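Local structure of putative N-acetylmuramoyl-L-alanine amidase,autolysin cwp6 (Peptoclostridium difficile, 5J72) at residues Pro205-Ile210 against Asn230-Arg235. The protein is probably a zinc-dependent N-acetylmuramoyl-L-alanine amidase that cleaves peptidoglycan and is held at the cell wall by three CWB2 modules. Residues are numbered along the deposited sequence; the frame is centred on the assembly and turned at random.
Sequences PSDVII and NVNVTR
Val-208 sits between Asn-232 and Thr-234 in a parallel-strand ladder: its N donates to Asn-232 O (3.0 Å) and its O accepts from Thr-234 N (2.8 Å). Asn-232 N to Ser-206 O and Ile-210 N to Thr-234 O extend it at the two ends. On the face of Val-208 and Ile-210, Ile-210 CD1 lies 3.5 Å from Val-233 CG1, with CG1 beside the backbone N of Ile-210 (chi1 -70°) and the chain extended beyond it (chi2 163°). CG2 of Val-231 meets CG2 of Val-208 at 3.8 Å, while CG1 of Val-231 lies against Pro-205, 3.3 Å from its O. The two strands and helix 219-228 form a right-handed beta-alpha-beta crossover of a CWB2 module, with strand 232-236 at the edge of a four-stranded parallel sheet; the helix packs Ile-225 on Val-208 and Val-222 on Ile-210. On the face carrying Asp-207, Ile-209, Asn-232 and Thr-234, a water is hydrogen-bonded to Asp-207 OD2 (3.0 Å), Asn-232 O (2.9 Å) and Thr-234 OG1 (2.7 Å), tying both strands together. Farther along, Ile-210 lies over one face of the Arg-235 guanidinium, CD1 offset toward the rim, and NH1 is held by the carbonyls of Gly-212 and Val-217.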
loop_
_atom_site.group_PDB
_atom_site.type_symbol
_atom_site.label_atom_id
_atom_site.label_comp_id
_atom_site.label_asym_id
_atom_site.label_seq_id
_atom_site.Cartn_x
_atom_site.Cartn_y
_atom_site.Cartn_z
ATOM N N PRO A 205 26.002 -9.713 12.019
ATOM C CA PRO A 205 25.034 -10.131 13.050
ATOM C C PRO A 205 25.616 -11.197 13.963
ATOM O O PRO A 205 26.606 -11.853 13.613
ATOM C CB PRO A 205 23.891 -10.737 12.209
ATOM C CG PRO A 205 24.624 -11.310 11.006
ATOM C CD PRO A 205 25.707 -10.280 10.702
ATOM N N SER A 206 24.971 -11.396 15.079
ATOM C CA SER A 206 25.281 -12.477 16.052
ATOM C C SER A 206 24.288 -13.620 15.809
ATOM O O SER A 206 24.564 -14.767 16.158
ATOM C CB SER A 206 24.964 -11.996 17.478
ATOM O OG SER A 206 25.949 -11.084 17.887
ATOM N N ASP A 207 23.105 -13.314 15.228
ATOM C CA ASP A 207 22.063 -14.354 15.100
ATOM C C ASP A 207 21.304 -14.242 13.807
ATOM O O ASP A 207 20.972 -13.118 13.384
ATOM C CB ASP A 207 21.034 -14.154 16.264
ATOM C CG ASP A 207 21.567 -14.454 17.649
ATOM O OD1 ASP A 207 22.123 -13.542 18.279
ATOM O OD2 ASP A 207 21.435 -15.618 18.099
ATOM N N VAL A 208 21.032 -15.350 13.149
ATOM C CA VAL A 208 20.179 -15.380 11.962
ATOM C C VAL A 208 18.924 -16.212 12.355
ATOM O O VAL A 208 19.034 -17.289 12.998
ATOM C CB VAL A 208 20.913 -15.971 10.718
ATOM C CG1 VAL A 208 19.935 -16.378 9.646
ATOM C CG2 VAL A 208 21.888 -14.946 10.149
ATOM N N ILE A 209 17.729 -15.709 11.986
ATOM C CA ILE A 209 16.479 -16.381 12.333
ATOM C C ILE A 209 15.890 -16.762 10.982
ATOM O O ILE A 209 15.557 -15.936 10.103
ATOM C CB ILE A 209 15.524 -15.484 13.184
ATOM C CG1 ILE A 209 16.161 -15.103 14.500
ATOM C CG2 ILE A 209 14.164 -16.203 13.431
ATOM C CD1 ILE A 209 17.002 -13.750 14.422
ATOM N N ILE A 210 15.802 -18.074 10.765
ATOM C CA ILE A 210 15.239 -18.590 9.540
ATOM C C ILE A 210 13.729 -18.848 9.741
ATOM O O ILE A 210 13.330 -19.406 10.760
ATOM C CB ILE A 210 15.907 -19.921 9.139
ATOM C CG1 ILE A 210 17.369 -19.654 8.688
ATOM C CG2 ILE A 210 15.085 -20.538 8.037
ATOM C CD1 ILE A 210 18.177 -20.921 8.679
ATOM N N ASN A 230 29.773 -16.685 11.305
ATOM C CA ASN A 230 29.503 -17.809 12.194
ATOM C C ASN A 230 28.497 -17.475 13.263
ATOM O O ASN A 230 28.796 -17.490 14.461
ATOM C CB ASN A 230 30.798 -18.288 12.847
ATOM C CG ASN A 230 30.609 -19.639 13.480
ATOM O OD1 ASN A 230 29.794 -20.446 12.962
ATOM N ND2 ASN A 230 31.299 -20.006 14.546
ATOM N N VAL A 231 27.251 -17.203 12.815
ATOM C CA VAL A 231 26.190 -16.845 13.748
ATOM C C VAL A 231 25.475 -18.050 14.389
ATOM O O VAL A 231 25.601 -19.166 13.921
ATOM C CB VAL A 231 25.081 -16.121 12.924
ATOM C CG1 VAL A 231 25.588 -14.765 12.386
ATOM C CG2 VAL A 231 24.604 -17.042 11.760
ATOM N N ASN A 232 24.701 -17.772 15.440
ATOM C CA ASN A 232 23.776 -18.734 16.000
ATOM C C ASN A 232 22.591 -18.735 15.073
ATOM O O ASN A 232 22.081 -17.636 14.741
ATOM C CB ASN A 232 23.296 -18.273 17.318
ATOM C CG ASN A 232 24.411 -18.289 18.313
ATOM O OD1 ASN A 232 24.452 -17.385 19.153
ATOM N ND2 ASN A 232 25.368 -19.212 18.223
ATOM N N VAL A 233 22.127 -19.910 14.630
ATOM C CA VAL A 233 20.983 -19.922 13.749
ATOM C C VAL A 233 19.711 -20.417 14.467
ATOM O O VAL A 233 19.679 -21.568 14.944
ATOM C CB VAL A 233 21.251 -20.782 12.520
ATOM C CG1 VAL A 233 19.973 -20.902 11.708
ATOM C CG2 VAL A 233 22.358 -20.175 11.661
ATOM N N THR A 234 18.670 -19.573 14.575
ATOM C CA THR A 234 17.402 -19.969 15.193
ATOM C C THR A 234 16.486 -20.336 14.085
ATOM O O THR A 234 16.587 -19.796 12.960
ATOM C CB THR A 234 16.820 -18.790 15.992
ATOM O OG1 THR A 234 17.584 -18.659 17.201
ATOM C CG2 THR A 234 15.333 -18.979 16.370
ATOM N N ARG A 235 15.535 -21.255 14.317
ATOM C CA ARG A 235 14.622 -21.592 13.219
ATOM C C ARG A 235 13.213 -21.599 13.788
ATOM O O ARG A 235 12.986 -22.128 14.886
ATOM C CB ARG A 235 14.888 -22.992 12.615
ATOM C CG ARG A 235 14.022 -23.218 11.342
ATOM C CD ARG A 235 14.142 -24.645 10.791
ATOM N NE ARG A 235 15.456 -24.888 10.201
ATOM C CZ ARG A 235 15.703 -24.777 8.906
ATOM N NH1 ARG A 235 14.734 -24.427 8.068
ATOM N NH2 ARG A 235 16.920 -25.010 8.433
HETATM O O HOH W 1 19.732 -17.279 16.353
#